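Local coordinates for hypothetical protein PH1313 (Pyrococcus horikoshii, PDB 1VBK) that is of uncharacterised function but, as a ThiI-like THUMP-domain protein, probably binds RNA and ATP, at residues A[195-200]-A[299-304]; A[187-192]-A[221-226]; A[85-90]-A[154-159]. One frame throughout, in Å; residues are numbered along the deposited sequence.

Contacts 1 and 2 share helix 189-200 of the parallel-sheet domain at the C-terminal end of the chain: contact 2 takes its first turn and contact 1 a later part, and their centres lie 13 Å apart. Contact 3 belongs to the THUMP region on the opposite side of the chain's centre; its centre is 37 Å from that of contact 1 and 45 Å from that of contact 2, with nearest atoms about 17 and 28 Å apart. Phe196 in contact 1 and Leu223 in contact 2 each have a bound methylpentanediol, probably from the crystallisation liquor, about 4 Å from the side chain.

Contact 1: A[195-200]-A[299-304]; sequences IFLMMK and KSVKER
Val301 supplies all of the touching surface of 299-304, turning CG1 to both Phe196 and Leu197 of the facing helix and CG2 to Leu197 alone. Val301 CG1 stands obliquely to the phenyl ring, 3.8 Å from Phe196 CE1, while Val301 CG2 meets the methyl CD2 of Leu197 at 3.9 Å. Val301 CG1 also lies 4.0 Å from Leu197 CD2, so this one methyl touches both residues. The CB of Phe196 points at the other helix, and CG, opposite the backbone N (chi1 178°), brings the CD1-CE1 side of the ring beside Val301 CG1, the two side chains sliding past each other in opposite directions. Leu197 starts off at an angle to the partner helix and delivers CD2 at its branched end. The helices themselves stay apart, the nearest CA pair, Leu197 and Val301, being separated by 8.4 Å. This is helix-to-helix packing within a parallel five-stranded alpha/beta domain, whose 177-260 portion belongs to the ThiI family of the HUP clan: helix 295-305, close to the C-terminus, lies against helix 189-200, which follows the strand 181-185. No hydrogen bond spans the two segments, and all three touching side chains are buried. Tyr230, Trp171 and Phe69 each meet the Phe196 ring edge-to-face.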
loop_
_atom_site.group_PDB
_atom_site.type_symbol
_atom_site.label_atom_id
_atom_site.label_comp_id
_atom_site.label_asym_id
_atom_site.label_seq_id
_atom_site.Cartn_x
_atom_site.Cartn_y
_atom_site.Cartn_z
ATOM N N ILE A 195 -16.553 5.775 -5.903
ATOM C CA ILE A 195 -15.268 5.521 -6.548
ATOM C C ILE A 195 -14.762 6.776 -7.247
ATOM O O ILE A 195 -13.585 7.114 -7.160
ATOM C CB ILE A 195 -15.384 4.366 -7.560
ATOM C CG1 ILE A 195 -15.610 3.055 -6.795
ATOM C CG2 ILE A 195 -14.128 4.294 -8.430
ATOM C CD1 ILE A 195 -15.881 1.850 -7.666
ATOM N N PHE A 196 -15.662 7.472 -7.932
ATOM C CA PHE A 196 -15.293 8.697 -8.629
ATOM C C PHE A 196 -14.700 9.707 -7.643
ATOM O O PHE A 196 -13.660 10.309 -7.911
ATOM C CB PHE A 196 -16.527 9.283 -9.337
ATOM C CG PHE A 196 -16.267 10.586 -10.046
ATOM C CD1 PHE A 196 -16.232 11.786 -9.341
ATOM C CD2 PHE A 196 -16.048 10.612 -11.420
ATOM C CE1 PHE A 196 -15.980 12.994 -9.992
ATOM C CE2 PHE A 196 -15.794 11.816 -12.084
ATOM C CZ PHE A 196 -15.761 13.011 -11.365
ATOM N N LEU A 197 -15.354 9.876 -6.497
ATOM C CA LEU A 197 -14.890 10.819 -5.483
ATOM C C LEU A 197 -13.505 10.478 -4.931
ATOM O O LEU A 197 -12.712 11.371 -4.635
ATOM C CB LEU A 197 -15.901 10.891 -4.337
ATOM C CG LEU A 197 -17.277 11.460 -4.704
ATOM C CD1 LEU A 197 -18.253 11.249 -3.555
ATOM C CD2 LEU A 197 -17.146 12.938 -5.038
ATOM N N MET A 198 -13.210 9.190 -4.797
ATOM C CA MET A 198 -11.909 8.773 -4.279
ATOM C C MET A 198 -10.801 8.927 -5.322
ATOM O O MET A 198 -9.666 9.268 -4.984
ATOM C CB MET A 198 -11.977 7.330 -3.781
ATOM C CG MET A 198 -12.868 7.143 -2.564
ATOM S SD MET A 198 -12.359 8.183 -1.182
ATOM C CE MET A 198 -10.844 7.364 -0.684
ATOM N N MET A 199 -11.118 8.674 -6.589
ATOM C CA MET A 199 -10.118 8.846 -7.633
ATOM C C MET A 199 -9.726 10.329 -7.665
ATOM O O MET A 199 -8.553 10.675 -7.837
ATOM C CB MET A 199 -10.670 8.420 -8.994
ATOM C CG MET A 199 -10.838 6.917 -9.145
ATOM S SD MET A 199 -11.226 6.424 -10.837
ATOM C CE MET A 199 -12.996 6.569 -10.812
ATOM N N LYS A 200 -10.718 11.193 -7.474
ATOM C CA LYS A 200 -10.505 12.639 -7.467
ATOM C C LYS A 200 -9.547 13.039 -6.347
ATOM O O LYS A 200 -8.871 14.064 -6.433
ATOM C CB LYS A 200 -11.847 13.362 -7.298
ATOM C CG LYS A 200 -11.767 14.894 -7.275
ATOM C CD LYS A 200 -13.172 15.502 -7.166
ATOM C CE LYS A 200 -13.140 17.019 -7.044
ATOM N NZ LYS A 200 -12.464 17.471 -5.797
ATOM N N LYS A 299 -23.090 17.263 -3.705
ATOM C CA LYS A 299 -24.107 17.797 -4.608
ATOM C C LYS A 299 -23.435 18.525 -5.771
ATOM O O LYS A 299 -23.837 18.375 -6.925
ATOM C CB LYS A 299 -25.027 18.773 -3.862
ATOM C CG LYS A 299 -25.686 18.199 -2.616
ATOM C CD LYS A 299 -26.630 17.052 -2.941
ATOM C CE LYS A 299 -27.827 17.526 -3.748
ATOM N NZ LYS A 299 -28.784 16.414 -4.004
ATOM N N SER A 300 -22.406 19.310 -5.465
ATOM C CA SER A 300 -21.694 20.057 -6.499
ATOM C C SER A 300 -21.100 19.098 -7.528
ATOM O O SER A 300 -21.169 19.345 -8.731
ATOM C CB SER A 300 -20.586 20.912 -5.879
ATOM O OG SER A 300 -19.514 20.111 -5.404
ATOM N N VAL A 301 -20.519 17.999 -7.055
ATOM C CA VAL A 301 -19.936 17.014 -7.959
ATOM C C VAL A 301 -21.021 16.419 -8.841
ATOM O O VAL A 301 -20.875 16.354 -10.062
ATOM C CB VAL A 301 -19.243 15.875 -7.188
ATOM C CG1 VAL A 301 -18.753 14.808 -8.164
ATOM C CG2 VAL A 301 -18.079 16.434 -6.385
ATOM N N LYS A 302 -22.113 15.988 -8.220
ATOM C CA LYS A 302 -23.224 15.404 -8.962
ATOM C C LYS A 302 -23.740 16.404 -9.998
ATOM O O LYS A 302 -24.023 16.043 -11.141
ATOM C CB LYS A 302 -24.352 15.017 -7.997
ATOM C CG LYS A 302 -23.922 14.031 -6.916
ATOM C CD LYS A 302 -25.034 13.762 -5.910
ATOM C CE LYS A 302 -26.199 13.026 -6.544
ATOM N NZ LYS A 302 -27.276 12.761 -5.548
ATOM N N GLU A 303 -23.845 17.665 -9.592
ATOM C CA GLU A 303 -24.327 18.715 -10.480
ATOM C C GLU A 303 -23.436 18.866 -11.706
ATOM O O GLU A 303 -23.928 18.957 -12.830
ATOM C CB GLU A 303 -24.396 20.050 -9.735
ATOM C CG GLU A 303 -24.837 21.219 -10.609
ATOM C CD GLU A 303 -24.948 22.518 -9.833
ATOM O OE1 GLU A 303 -25.708 22.552 -8.839
ATOM O OE2 GLU A 303 -24.281 23.504 -10.217
ATOM N N ARG A 304 -22.125 18.896 -11.493
ATOM C CA ARG A 304 -21.199 19.041 -12.606
ATOM C C ARG A 304 -21.251 17.833 -13.535
ATOM O O ARG A 304 -21.091 17.971 -14.746
ATOM C CB ARG A 304 -19.768 19.250 -12.094
ATOM C CG ARG A 304 -18.749 19.410 -13.213
ATOM C CD ARG A 304 -17.415 19.953 -12.719
ATOM N NE ARG A 304 -16.444 20.015 -13.806
ATOM C CZ ARG A 304 -15.272 20.639 -13.742
ATOM N NH1 ARG A 304 -14.905 21.270 -12.633
ATOM N NH2 ARG A 304 -14.467 20.639 -14.795
#

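Contact 2: A[187-192]-A[221-226]; sequences HDELSA and RSLWNL
The chain at 187-188 is still loop when it passes Leu223 of helix 215-228, and only at Glu189 does it turn into helix 189-200. In this HUP-type alpha/beta domain the loop joins strand 181-185 to its helix, and Asp188 is the N-cap: its OD1 accepts from Ser191 N at 2.9 Å, met from above the carboxylate plane (39° out of it). Ser191 OG in turn accepts from the backbone N of His187, 2.9 Å away and nearly straight at 176°, tying the loop back onto the first helical turn. The imidazole of His187 turns one face toward this cap, with Asp188 OD1 over its rim.

Leu223 makes every contact from the 221-226 side, and its two methyls divide the partners. Leu223 CD1 presses on the backbone around the cap, where it lies 4.0 Å from Glu189 N. Leu223 CD2 lies 4.2 Å from Glu189 CG, the two side chains crossing at about a right angle. No hydrogen bond spans the segments. On the Asp188 carbonyl, Leu223 CD1 rests 3.5 Å from C and equally far from O.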
loop_
_atom_site.group_PDB
_atom_site.type_symbol
_atom_site.label_atom_id
_atom_site.label_comp_id
_atom_site.label_asym_id
_atom_site.label_seq_id
_atom_site.Cartn_x
_atom_site.Cartn_y
_atom_site.Cartn_z
ATOM N N HIS A 187 -21.228 -1.828 -7.504
ATOM C CA HIS A 187 -22.456 -2.594 -7.706
ATOM C C HIS A 187 -23.652 -1.744 -8.134
ATOM O O HIS A 187 -24.666 -2.279 -8.561
ATOM C CB HIS A 187 -22.804 -3.364 -6.428
ATOM C CG HIS A 187 -23.129 -2.484 -5.264
ATOM N ND1 HIS A 187 -24.401 -2.014 -5.016
ATOM C CD2 HIS A 187 -22.339 -1.961 -4.296
ATOM C CE1 HIS A 187 -24.381 -1.240 -3.945
ATOM N NE2 HIS A 187 -23.143 -1.191 -3.490
ATOM N N ASP A 188 -23.537 -0.427 -8.009
ATOM C CA ASP A 188 -24.617 0.470 -8.408
ATOM C C ASP A 188 -24.107 1.888 -8.665
ATOM O O ASP A 188 -22.906 2.147 -8.593
ATOM C CB ASP A 188 -25.730 0.473 -7.348
ATOM C CG ASP A 188 -25.298 1.097 -6.034
ATOM O OD1 ASP A 188 -24.082 1.274 -5.811
ATOM O OD2 ASP A 188 -26.189 1.403 -5.211
ATOM N N GLU A 189 -25.022 2.802 -8.976
ATOM C CA GLU A 189 -24.658 4.184 -9.263
ATOM C C GLU A 189 -23.995 4.879 -8.078
ATOM O O GLU A 189 -23.044 5.636 -8.254
ATOM C CB GLU A 189 -25.898 4.972 -9.705
ATOM C CG GLU A 189 -26.567 4.406 -10.952
ATOM C CD GLU A 189 -27.780 5.212 -11.392
ATOM O OE1 GLU A 189 -28.734 5.342 -10.594
ATOM O OE2 GLU A 189 -27.781 5.714 -12.539
ATOM N N LEU A 190 -24.499 4.616 -6.877
ATOM C CA LEU A 190 -23.954 5.217 -5.662
ATOM C C LEU A 190 -22.512 4.791 -5.399
ATOM O O LEU A 190 -21.671 5.616 -5.038
ATOM C CB LEU A 190 -24.815 4.845 -4.455
ATOM C CG LEU A 190 -26.199 5.488 -4.373
ATOM C CD1 LEU A 190 -26.967 4.911 -3.196
ATOM C CD2 LEU A 190 -26.049 6.991 -4.229
ATOM N N SER A 191 -22.233 3.502 -5.562
ATOM C CA SER A 191 -20.881 3.003 -5.341
ATOM C C SER A 191 -19.960 3.530 -6.443
ATOM O O SER A 191 -18.759 3.707 -6.229
ATOM C CB SER A 191 -20.867 1.465 -5.303
ATOM O OG SER A 191 -21.473 0.900 -6.452
ATOM N N ALA A 192 -20.530 3.799 -7.615
ATOM C CA ALA A 192 -19.749 4.322 -8.734
ATOM C C ALA A 192 -19.318 5.747 -8.419
ATOM O O ALA A 192 -18.187 6.139 -8.715
ATOM C CB ALA A 192 -20.570 4.290 -10.018
ATOM N N ARG A 221 -20.726 -3.296 -15.694
ATOM C CA ARG A 221 -19.729 -3.023 -16.722
ATOM C C ARG A 221 -20.005 -1.675 -17.388
ATOM O O ARG A 221 -19.076 -0.956 -17.751
ATOM C CB ARG A 221 -19.710 -4.134 -17.779
ATOM C CG ARG A 221 -19.100 -5.447 -17.298
ATOM C CD ARG A 221 -18.958 -6.441 -18.443
ATOM N NE ARG A 221 -18.410 -7.731 -18.022
ATOM C CZ ARG A 221 -17.186 -7.912 -17.530
ATOM N NH1 ARG A 221 -16.362 -6.882 -17.384
ATOM N NH2 ARG A 221 -16.778 -9.127 -17.192
ATOM N N SER A 222 -21.281 -1.330 -17.542
ATOM C CA SER A 222 -21.633 -0.059 -18.159
ATOM C C SER A 222 -21.313 1.092 -17.203
ATOM O O SER A 222 -20.988 2.197 -17.636
ATOM C CB SER A 222 -23.115 -0.040 -18.562
ATOM O OG SER A 222 -23.960 -0.331 -17.464
ATOM N N LEU A 223 -21.396 0.828 -15.903
ATOM C CA LEU A 223 -21.076 1.847 -14.910
ATOM C C LEU A 223 -19.574 2.093 -14.966
ATOM O O LEU A 223 -19.116 3.236 -14.931
ATOM C CB LEU A 223 -21.466 1.381 -13.506
ATOM C CG LEU A 223 -22.961 1.283 -13.187
ATOM C CD1 LEU A 223 -23.145 0.741 -11.776
ATOM C CD2 LEU A 223 -23.606 2.654 -13.315
ATOM N N TRP A 224 -18.806 1.012 -15.061
ATOM C CA TRP A 224 -17.359 1.135 -15.122
ATOM C C TRP A 224 -16.910 1.856 -16.395
ATOM O O TRP A 224 -15.940 2.613 -16.370
ATOM C CB TRP A 224 -16.688 -0.240 -15.041
ATOM C CG TRP A 224 -15.198 -0.133 -15.139
ATOM C CD1 TRP A 224 -14.392 -0.719 -16.069
ATOM C CD2 TRP A 224 -14.354 0.714 -14.350
ATOM N NE1 TRP A 224 -13.097 -0.281 -15.918
ATOM C CE2 TRP A 224 -13.046 0.600 -14.869
ATOM C CE3 TRP A 224 -14.577 1.561 -13.256
ATOM C CZ2 TRP A 224 -11.962 1.306 -14.334
ATOM C CZ3 TRP A 224 -13.500 2.263 -12.723
ATOM C CH2 TRP A 224 -12.209 2.130 -13.266
ATOM N N ASN A 225 -17.613 1.625 -17.502
ATOM C CA ASN A 225 -17.261 2.273 -18.765
ATOM C C ASN A 225 -17.291 3.791 -18.643
ATOM O O ASN A 225 -16.482 4.481 -19.258
ATOM C CB ASN A 225 -18.203 1.833 -19.890
ATOM C CG ASN A 225 -17.990 0.389 -20.293
ATOM O OD1 ASN A 225 -16.864 -0.035 -20.555
ATOM N ND2 ASN A 225 -19.073 -0.374 -20.352
ATOM N N LEU A 226 -18.228 4.306 -17.853
ATOM C CA LEU A 226 -18.341 5.742 -17.638
ATOM C C LEU A 226 -17.202 6.223 -16.737
ATOM O O LEU A 226 -16.602 7.267 -16.988
ATOM C CB LEU A 226 -19.681 6.079 -16.983
ATOM C CG LEU A 226 -20.947 5.808 -17.799
ATOM C CD1 LEU A 226 -22.169 6.079 -16.934
ATOM C CD2 LEU A 226 -20.961 6.683 -19.042
#

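Contact 3: A[85-90]-A[154-159]; sequences EKINRT and IEIMQG
Ile87 of the helix reaches two isoleucines of the strand, one with each of its branches. By apolar contact, Ile87 CG2 meets Ile154 CD1 at 3.8 Å, the two side chains meeting at a slant. Ile87 CD1, the end of the longer branch, lies 4.0 Å from Ile156 CD1, and here the side chains cross at about a right angle. Ile87 and Ile154 have the nearest CA atoms, 8.2 Å apart. Ile154 and Ile156 alternate with Glu155, so both present their CD1 ends on the helix-facing side of the strand. In Ile87, CG1 lies trans to the carbonyl carbon (chi1 -71°), which leaves CG2 opposite the backbone N and separates the two contacts.

By hydrogen bonding, nothing joins the segments. Within the helix, Thr90 OG1 donates to Lys86 O at 2.9 Å, tilted 29° from the carbonyl plane, and Thr90 N reaches the same oxygen from the opposite face, so Lys86 O is doubly gripped.

Helix 84-102 thus packs on strand 150-157 of the THUMP region, with Ala161 of strand 160-164 and Phe120 also touching Ile87. Helix 124-138 joins the packing through Val131 against Ile154 and Ile127 against Ile156.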
loop_
_atom_site.group_PDB
_atom_site.type_symbol
_atom_site.label_atom_id
_atom_site.label_comp_id
_atom_site.label_asym_id
_atom_site.label_seq_id
_atom_site.Cartn_x
_atom_site.Cartn_y
_atom_site.Cartn_z
ATOM N N GLU A 85 6.894 42.901 -29.545
ATOM C CA GLU A 85 6.316 42.902 -30.886
ATOM C C GLU A 85 5.503 41.635 -31.165
ATOM O O GLU A 85 4.359 41.707 -31.613
ATOM C CB GLU A 85 7.423 43.032 -31.935
ATOM C CG GLU A 85 6.939 42.859 -33.370
ATOM C CD GLU A 85 8.080 42.803 -34.372
ATOM O OE1 GLU A 85 8.981 41.950 -34.208
ATOM O OE2 GLU A 85 8.072 43.609 -35.326
ATOM N N LYS A 86 6.100 40.476 -30.899
ATOM C CA LYS A 86 5.427 39.205 -31.138
ATOM C C LYS A 86 4.260 38.981 -30.182
ATOM O O LYS A 86 3.221 38.450 -30.579
ATOM C CB LYS A 86 6.430 38.055 -31.038
ATOM C CG LYS A 86 7.516 38.119 -32.109
ATOM C CD LYS A 86 8.344 36.845 -32.143
ATOM C CE LYS A 86 9.270 36.825 -33.347
ATOM N NZ LYS A 86 9.861 35.469 -33.530
ATOM N N ILE A 87 4.431 39.379 -28.926
ATOM C CA ILE A 87 3.363 39.233 -27.939
ATOM C C ILE A 87 2.163 40.100 -28.359
ATOM O O ILE A 87 1.018 39.653 -28.301
ATOM C CB ILE A 87 3.846 39.653 -26.526
ATOM C CG1 ILE A 87 4.835 38.610 -25.984
ATOM C CG2 ILE A 87 2.661 39.799 -25.581
ATOM C CD1 ILE A 87 5.492 39.013 -24.667
ATOM N N ASN A 88 2.426 41.331 -28.794
ATOM C CA ASN A 88 1.339 42.213 -29.226
ATOM C C ASN A 88 0.581 41.682 -30.437
ATOM O O ASN A 88 -0.651 41.645 -30.438
ATOM C CB ASN A 88 1.856 43.618 -29.565
ATOM C CG ASN A 88 1.954 44.514 -28.347
ATOM O OD1 ASN A 88 1.258 44.302 -27.353
ATOM N ND2 ASN A 88 2.808 45.531 -28.422
ATOM N N ARG A 89 1.302 41.270 -31.474
ATOM C CA ARG A 89 0.603 40.792 -32.654
ATOM C C ARG A 89 -0.139 39.479 -32.420
ATOM O O ARG A 89 -1.230 39.292 -32.954
ATOM C CB ARG A 89 1.544 40.688 -33.865
ATOM C CG ARG A 89 2.448 39.479 -33.934
ATOM C CD ARG A 89 2.806 39.206 -35.403
ATOM N NE ARG A 89 3.803 38.150 -35.571
ATOM C CZ ARG A 89 5.118 38.356 -35.611
ATOM N NH1 ARG A 89 5.607 39.587 -35.499
ATOM N NH2 ARG A 89 5.945 37.329 -35.770
ATOM N N THR A 90 0.423 38.578 -31.619
ATOM C CA THR A 90 -0.269 37.319 -31.353
ATOM C C THR A 90 -1.490 37.584 -30.478
ATOM O O THR A 90 -2.541 36.981 -30.666
ATOM C CB THR A 90 0.638 36.296 -30.646
ATOM O OG1 THR A 90 1.826 36.096 -31.419
ATOM C CG2 THR A 90 -0.090 34.954 -30.508
ATOM N N ILE A 154 -1.456 35.868 -20.816
ATOM C CA ILE A 154 -0.080 35.811 -21.295
ATOM C C ILE A 154 0.847 35.278 -20.211
ATOM O O ILE A 154 0.944 35.854 -19.130
ATOM C CB ILE A 154 0.420 37.218 -21.713
ATOM C CG1 ILE A 154 -0.518 37.814 -22.769
ATOM C CG2 ILE A 154 1.855 37.133 -22.239
ATOM C CD1 ILE A 154 -0.192 39.260 -23.145
ATOM N N GLU A 155 1.516 34.167 -20.497
ATOM C CA GLU A 155 2.449 33.587 -19.550
ATOM C C GLU A 155 3.818 33.555 -20.211
ATOM O O GLU A 155 3.971 33.033 -21.316
ATOM C CB GLU A 155 1.999 32.176 -19.151
ATOM C CG GLU A 155 0.724 32.177 -18.309
ATOM C CD GLU A 155 0.363 30.808 -17.765
ATOM O OE1 GLU A 155 1.270 29.965 -17.614
ATOM O OE2 GLU A 155 -0.830 30.588 -17.469
ATOM N N ILE A 156 4.810 34.137 -19.545
ATOM C CA ILE A 156 6.162 34.171 -20.089
ATOM C C ILE A 156 7.068 33.263 -19.271
ATOM O O ILE A 156 7.125 33.356 -18.048
ATOM C CB ILE A 156 6.720 35.605 -20.093
ATOM C CG1 ILE A 156 5.725 36.531 -20.797
ATOM C CG2 ILE A 156 8.072 35.637 -20.812
ATOM C CD1 ILE A 156 6.156 37.975 -20.849
ATOM N N MET A 157 7.780 32.386 -19.960
ATOM C CA MET A 157 8.642 31.436 -19.284
ATOM C C MET A 157 9.833 31.080 -20.158
ATOM O O MET A 157 9.669 30.616 -21.286
ATOM C CB MET A 157 7.817 30.188 -18.950
ATOM C CG MET A 157 8.566 29.045 -18.304
ATOM S SD MET A 157 7.396 27.801 -17.697
ATOM C CE MET A 157 6.841 27.056 -19.234
ATOM N N GLN A 158 11.032 31.318 -19.631
ATOM C CA GLN A 158 12.267 31.017 -20.343
ATOM C C GLN A 158 12.291 31.474 -21.800
ATOM O O GLN A 158 12.484 30.665 -22.704
ATOM C CB GLN A 158 12.547 29.509 -20.279
ATOM C CG GLN A 158 12.652 28.969 -18.869
ATOM C CD GLN A 158 13.005 27.486 -18.822
ATOM O OE1 GLN A 158 12.970 26.869 -17.762
ATOM N NE2 GLN A 158 13.351 26.915 -19.971
ATOM N N GLY A 159 12.084 32.769 -22.024
ATOM C CA GLY A 159 12.127 33.306 -23.378
ATOM C C GLY A 159 10.967 33.008 -24.314
ATOM O O GLY A 159 11.000 33.398 -25.486
#